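Local coordinates for mitochondrial enolase superfamily member 1 (Homo sapiens, PDB 4A35), which catalyses the magnesium-dependent dehydration of L-fuconate to 2-keto-3-deoxy-L-fuconate, a step in the breakdown of L-fucose, at residues D230-C235 / A269-L274; I151-R154 / V159-E162. All coordinates share one frame; numbering follows the deposited sequence.

Interaction 1. Residues D230-C235 / A269-L274; sequences DDMRRC and AKFKPL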
loop_
_atom_site.group_PDB
_atom_site.type_symbol
_atom_site.label_atom_id
_atom_site.label_comp_id
_atom_site.label_asym_id
_atom_site.label_seq_id
_atom_site.Cartn_x
_atom_site.Cartn_y
_atom_site.Cartn_z
ATOM N N ASP A 230 -3.587 -27.901 15.701
ATOM C CA ASP A 230 -3.398 -26.950 16.815
ATOM C C ASP A 230 -4.648 -26.067 16.965
ATOM O O ASP A 230 -5.061 -25.786 18.101
ATOM C CB ASP A 230 -2.117 -26.087 16.659
ATOM C CG ASP A 230 -1.812 -25.238 17.911
ATOM O OD1 ASP A 230 -1.499 -25.834 18.984
ATOM O OD2 ASP A 230 -1.829 -23.974 17.806
ATOM N N ASP A 231 -5.272 -25.655 15.819
ATOM C CA ASP A 231 -6.490 -24.846 15.864
ATOM C C ASP A 231 -7.626 -25.642 16.495
ATOM O O ASP A 231 -8.346 -25.116 17.328
ATOM C CB ASP A 231 -6.894 -24.349 14.465
ATOM C CG ASP A 231 -5.952 -23.345 13.836
ATOM O OD1 ASP A 231 -5.151 -22.716 14.588
ATOM O OD2 ASP A 231 -6.021 -23.162 12.590
ATOM N N MET A 232 -7.760 -26.910 16.136
ATOM C CA MET A 232 -8.804 -27.736 16.738
ATOM C C MET A 232 -8.551 -27.947 18.231
ATOM O O MET A 232 -9.497 -27.759 19.006
ATOM C CB MET A 232 -8.952 -29.044 16.007
ATOM C CG MET A 232 -10.060 -28.942 14.987
ATOM S SD MET A 232 -9.891 -30.319 13.918
ATOM C CE MET A 232 -10.565 -29.671 12.498
ATOM N N ARG A 233 -7.283 -28.202 18.640
ATOM C CA ARG A 233 -6.902 -28.345 20.053
ATOM C C ARG A 233 -7.324 -27.090 20.872
ATOM O O ARG A 233 -7.978 -27.233 21.905
ATOM C CB ARG A 233 -5.366 -28.580 20.206
ATOM C CG ARG A 233 -4.811 -28.371 21.653
ATOM C CD ARG A 233 -3.295 -28.484 21.726
ATOM N NE ARG A 233 -2.595 -27.246 21.354
ATOM C CZ ARG A 233 -2.234 -26.273 22.198
ATOM N NH1 ARG A 233 -2.532 -26.359 23.500
ATOM N NH2 ARG A 233 -1.575 -25.205 21.749
ATOM N N ARG A 234 -6.941 -25.879 20.415
ATOM C CA ARG A 234 -7.206 -24.649 21.149
ATOM C C ARG A 234 -8.683 -24.210 21.092
ATOM O O ARG A 234 -9.190 -23.685 22.089
ATOM C CB ARG A 234 -6.259 -23.514 20.711
ATOM C CG ARG A 234 -4.777 -23.777 21.098
ATOM C CD ARG A 234 -3.889 -22.598 20.725
ATOM N NE ARG A 234 -3.849 -22.540 19.278
ATOM C CZ ARG A 234 -4.392 -21.577 18.545
ATOM N NH1 ARG A 234 -4.909 -20.495 19.131
ATOM N NH2 ARG A 234 -4.408 -21.675 17.221
ATOM N N CYS A 235 -9.367 -24.392 19.938
ATOM C CA CYS A 235 -10.781 -24.035 19.814
ATOM C C CYS A 235 -11.607 -24.955 20.710
ATOM O O CYS A 235 -12.517 -24.476 21.371
ATOM C CB CYS A 235 -11.241 -24.100 18.359
ATOM S SG CYS A 235 -10.609 -22.753 17.342
ATOM N N ALA A 269 -15.846 -25.107 11.503
ATOM C CA ALA A 269 -17.219 -24.669 11.662
ATOM C C ALA A 269 -17.931 -25.340 12.848
ATOM O O ALA A 269 -18.835 -24.718 13.430
ATOM C CB ALA A 269 -18.005 -24.912 10.373
ATOM N N LYS A 270 -17.466 -26.540 13.279
ATOM C CA LYS A 270 -18.075 -27.257 14.414
ATOM C C LYS A 270 -17.989 -26.416 15.705
ATOM O O LYS A 270 -18.811 -26.599 16.580
ATOM C CB LYS A 270 -17.438 -28.645 14.619
ATOM C CG LYS A 270 -15.922 -28.640 14.924
ATOM C CD LYS A 270 -15.388 -30.076 14.934
ATOM C CE LYS A 270 -13.888 -30.183 15.039
ATOM N NZ LYS A 270 -13.453 -31.621 14.987
ATOM N N PHE A 271 -17.028 -25.479 15.791
ATOM C CA PHE A 271 -16.865 -24.637 16.984
ATOM C C PHE A 271 -17.844 -23.443 16.966
ATOM O O PHE A 271 -17.878 -22.653 17.916
ATOM C CB PHE A 271 -15.393 -24.173 17.126
ATOM C CG PHE A 271 -14.464 -25.366 17.237
ATOM C CD1 PHE A 271 -14.498 -26.202 18.358
ATOM C CD2 PHE A 271 -13.574 -25.672 16.209
ATOM C CE1 PHE A 271 -13.657 -27.316 18.446
ATOM C CE2 PHE A 271 -12.726 -26.772 16.301
ATOM C CZ PHE A 271 -12.771 -27.596 17.426
ATOM N N LYS A 272 -18.682 -23.357 15.914
ATOM C CA LYS A 272 -19.689 -22.303 15.731
ATOM C C LYS A 272 -19.099 -20.890 15.930
ATOM O O LYS A 272 -19.610 -20.083 16.743
ATOM C CB LYS A 272 -20.931 -22.498 16.635
ATOM C CG LYS A 272 -21.540 -23.912 16.597
ATOM C CD LYS A 272 -22.005 -24.302 15.214
ATOM C CE LYS A 272 -22.899 -25.534 15.268
ATOM N NZ LYS A 272 -23.022 -26.165 13.925
ATOM N N PRO A 273 -18.064 -20.544 15.130
ATOM C CA PRO A 273 -17.516 -19.168 15.215
ATOM C C PRO A 273 -18.501 -18.101 14.679
ATOM O O PRO A 273 -19.193 -18.354 13.688
ATOM C CB PRO A 273 -16.266 -19.240 14.321
ATOM C CG PRO A 273 -16.544 -20.311 13.339
ATOM C CD PRO A 273 -17.371 -21.353 14.095
ATOM N N LEU A 274 -18.614 -16.944 15.351
ATOM C CA LEU A 274 -19.458 -15.850 14.802
ATOM C C LEU A 274 -18.890 -15.334 13.455
ATOM O O LEU A 274 -19.613 -15.076 12.461
ATOM C CB LEU A 274 -19.554 -14.697 15.822
ATOM C CG LEU A 274 -20.233 -13.406 15.283
ATOM C CD1 LEU A 274 -21.741 -13.660 14.985
ATOM C CD2 LEU A 274 -20.081 -12.265 16.270
#

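Interaction 2. Residues I151-R154 / V159-E162; sequences IDFR and VLTE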
loop_
_atom_site.group_PDB
_atom_site.type_symbol
_atom_site.label_atom_id
_atom_site.label_comp_id
_atom_site.label_asym_id
_atom_site.label_seq_id
_atom_site.Cartn_x
_atom_site.Cartn_y
_atom_site.Cartn_z
ATOM N N ILE A 151 -13.599 15.747 6.015
ATOM C CA ILE A 151 -13.433 14.515 5.260
ATOM C C ILE A 151 -13.150 14.708 3.777
ATOM O O ILE A 151 -13.850 15.451 3.090
ATOM C CB ILE A 151 -14.720 13.629 5.437
ATOM C CG1 ILE A 151 -14.981 13.250 6.929
ATOM C CG2 ILE A 151 -14.645 12.393 4.535
ATOM C CD1 ILE A 151 -16.454 12.834 7.140
ATOM N N ASP A 152 -12.139 13.968 3.279
ATOM C CA ASP A 152 -11.854 13.893 1.855
ATOM C C ASP A 152 -12.716 12.784 1.223
ATOM O O ASP A 152 -12.517 11.626 1.538
ATOM C CB ASP A 152 -10.331 13.645 1.609
ATOM C CG ASP A 152 -9.874 13.924 0.176
ATOM O OD1 ASP A 152 -10.756 14.051 -0.740
ATOM O OD2 ASP A 152 -8.668 14.046 -0.032
ATOM N N PHE A 153 -13.625 13.147 0.270
ATOM C CA PHE A 153 -14.531 12.228 -0.410
ATOM C C PHE A 153 -13.966 11.743 -1.743
ATOM O O PHE A 153 -14.647 10.980 -2.430
ATOM C CB PHE A 153 -15.916 12.854 -0.636
ATOM C CG PHE A 153 -16.688 13.022 0.654
ATOM C CD1 PHE A 153 -16.470 14.134 1.481
ATOM C CD2 PHE A 153 -17.634 12.081 1.043
ATOM C CE1 PHE A 153 -17.197 14.299 2.657
ATOM C CE2 PHE A 153 -18.392 12.263 2.211
ATOM C CZ PHE A 153 -18.155 13.350 3.020
ATOM N N ARG A 154 -12.729 12.138 -2.101
ATOM C CA ARG A 154 -12.188 11.643 -3.373
ATOM C C ARG A 154 -12.256 10.101 -3.443
ATOM O O ARG A 154 -11.935 9.418 -2.473
ATOM C CB ARG A 154 -10.751 12.162 -3.657
ATOM C CG ARG A 154 -10.254 11.703 -5.033
ATOM C CD ARG A 154 -9.039 12.548 -5.572
ATOM N NE ARG A 154 -7.845 12.323 -4.748
ATOM C CZ ARG A 154 -6.648 12.872 -4.979
ATOM N NH1 ARG A 154 -6.489 13.761 -5.965
ATOM N NH2 ARG A 154 -5.616 12.598 -4.173
ATOM N N VAL A 159 -20.372 6.178 -4.048
ATOM C CA VAL A 159 -21.195 5.431 -3.050
ATOM C C VAL A 159 -21.659 6.365 -1.910
ATOM O O VAL A 159 -22.650 6.078 -1.263
ATOM C CB VAL A 159 -20.503 4.162 -2.468
ATOM C CG1 VAL A 159 -20.089 3.197 -3.563
ATOM C CG2 VAL A 159 -19.318 4.493 -1.528
ATOM N N LEU A 160 -20.935 7.453 -1.665
ATOM C CA LEU A 160 -21.212 8.372 -0.535
ATOM C C LEU A 160 -20.780 9.779 -0.907
ATOM O O LEU A 160 -19.581 10.120 -0.860
ATOM C CB LEU A 160 -20.471 7.886 0.745
ATOM C CG LEU A 160 -20.703 8.711 2.038
ATOM C CD1 LEU A 160 -21.982 8.220 2.813
ATOM C CD2 LEU A 160 -19.443 8.649 2.949
ATOM N N THR A 161 -21.771 10.593 -1.310
ATOM C CA THR A 161 -21.526 12.009 -1.583
ATOM C C THR A 161 -21.504 12.767 -0.248
ATOM O O THR A 161 -21.866 12.208 0.807
ATOM C CB THR A 161 -22.637 12.582 -2.501
ATOM O OG1 THR A 161 -23.898 12.553 -1.790
ATOM C CG2 THR A 161 -22.764 11.831 -3.853
ATOM N N GLU A 162 -21.081 14.036 -0.297
ATOM C CA GLU A 162 -21.115 14.919 0.879
ATOM C C GLU A 162 -22.559 15.017 1.391
ATOM O O GLU A 162 -22.792 14.968 2.590
ATOM C CB GLU A 162 -20.581 16.309 0.518
ATOM C CG GLU A 162 -19.086 16.346 0.293
ATOM C CD GLU A 162 -18.504 17.697 -0.071
ATOM O OE1 GLU A 162 -18.922 18.703 0.544
ATOM O OE2 GLU A 162 -17.625 17.752 -0.965
#

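Interaction 1. Residues D230-C235 / A269-L274
C235 and M232, one turn apart on helix 228-242, receive the ring of F271 from the loop that follows helix 258-268. C235 comes over the face: its CB stands 3.5 Å from the centroid of the F271 ring and only 11° off the ring normal, a well-centred CH-pi contact. C235 SG, anti to the carbonyl carbon (chi1 -73°), is carried away from the ring centre, 4.8 Å from the same centroid and oblique to the ring, a looser sulfur-aromatic contact. M232 instead meets the rim. Its CG lies in the ring plane, 3.7 Å from F271 CE2, while M232 O approaches F271 CZ obliquely at 3.6 Å. The opposite face of F271 is covered by its chain neighbour K270, whose CG sits 3.9 Å above the ring plane, so the ring is sandwiched between a helix residue and a residue of its own loop. Beyond CG the extended lysine chain crosses M232 at about a right angle and brings K270 NZ to 3.9 Å from M232 SD, a van der Waals approach at the exposed margin of the contact.

No hydrogen bond joins the two segments, although F271 O accepts one from R239 farther along the same helix. The charged residues of 230-235 are engaged elsewhere. R233 grips D230 OD1 side-on through both NE and NH2, with NH2 at 2.8 Å, and R234 NE reaches D230 OD2 at 2.9 Å from above the carboxylate plane. R234 NH2 bridges to D231 and also bonds the carbonyl of K223, probably a proton donor/acceptor of the active site. With M250 of strand 247-251 touching both C235 and F271, the contact joins successive strand-helix units in the outer layer of the TIM-type barrel of the mandelate racemase family.

Interaction 2. Residues I151-R154 / V159-E162
An aromatic side chain packs here against the approach to a helix: within the loop between helices 144-148 and 162-171, F153 lies against L160, T161 and E162, with no hydrogen bond across. The ring of F153 meets backbone as well as side chains. L160 O sits at its edge, near the ring plane, 3.4 Å from F153 CD2, and L160 CD2 touches F153 CE2 at 3.8 Å. Over one face, offset toward the rim, comes E162 CG, 3.6 Å from F153 CD1 in the conformer described here, the glutamate having been modelled in two; I151 CG2 covers the other face. F153 chi1 of -70°, with CG anti to the carbonyl carbon, swings the ring in between I151 CG2 and E162 CG. An Asx turn, in which D152 OD1 accepts from R154 N at 3.1 Å, shapes the backbone around it. Replacing F153 by an alanine would probably open a gap between I151 and E162 and leave L160 CD2 without its aromatic neighbour. T161 is the N-cap of helix 162-171, whose A165 also touches F153, while R90 of helix 89-97 touches F153 and I151 reaches helix 335-348.

Overall arrangement
From the N terminus, the chain first meets interaction 2, which closes a short loop of four intervening residues where helix 162-171 begins. Interaction 1 opens later, on helix 228-242, and closes over 33 residues that include the end of that helix, strand 247-251 and helix 258-268. The two follow in series, neither nesting nor crossing, with centres about 40 Å apart and nearest atoms about 24 Å apart. Interaction 2 is thus local, folding a linker onto the start of its own helix among helices 89-97 and 335-348, whereas interaction 1 ties successive parts of the barrel together, just ahead of strand 275-277.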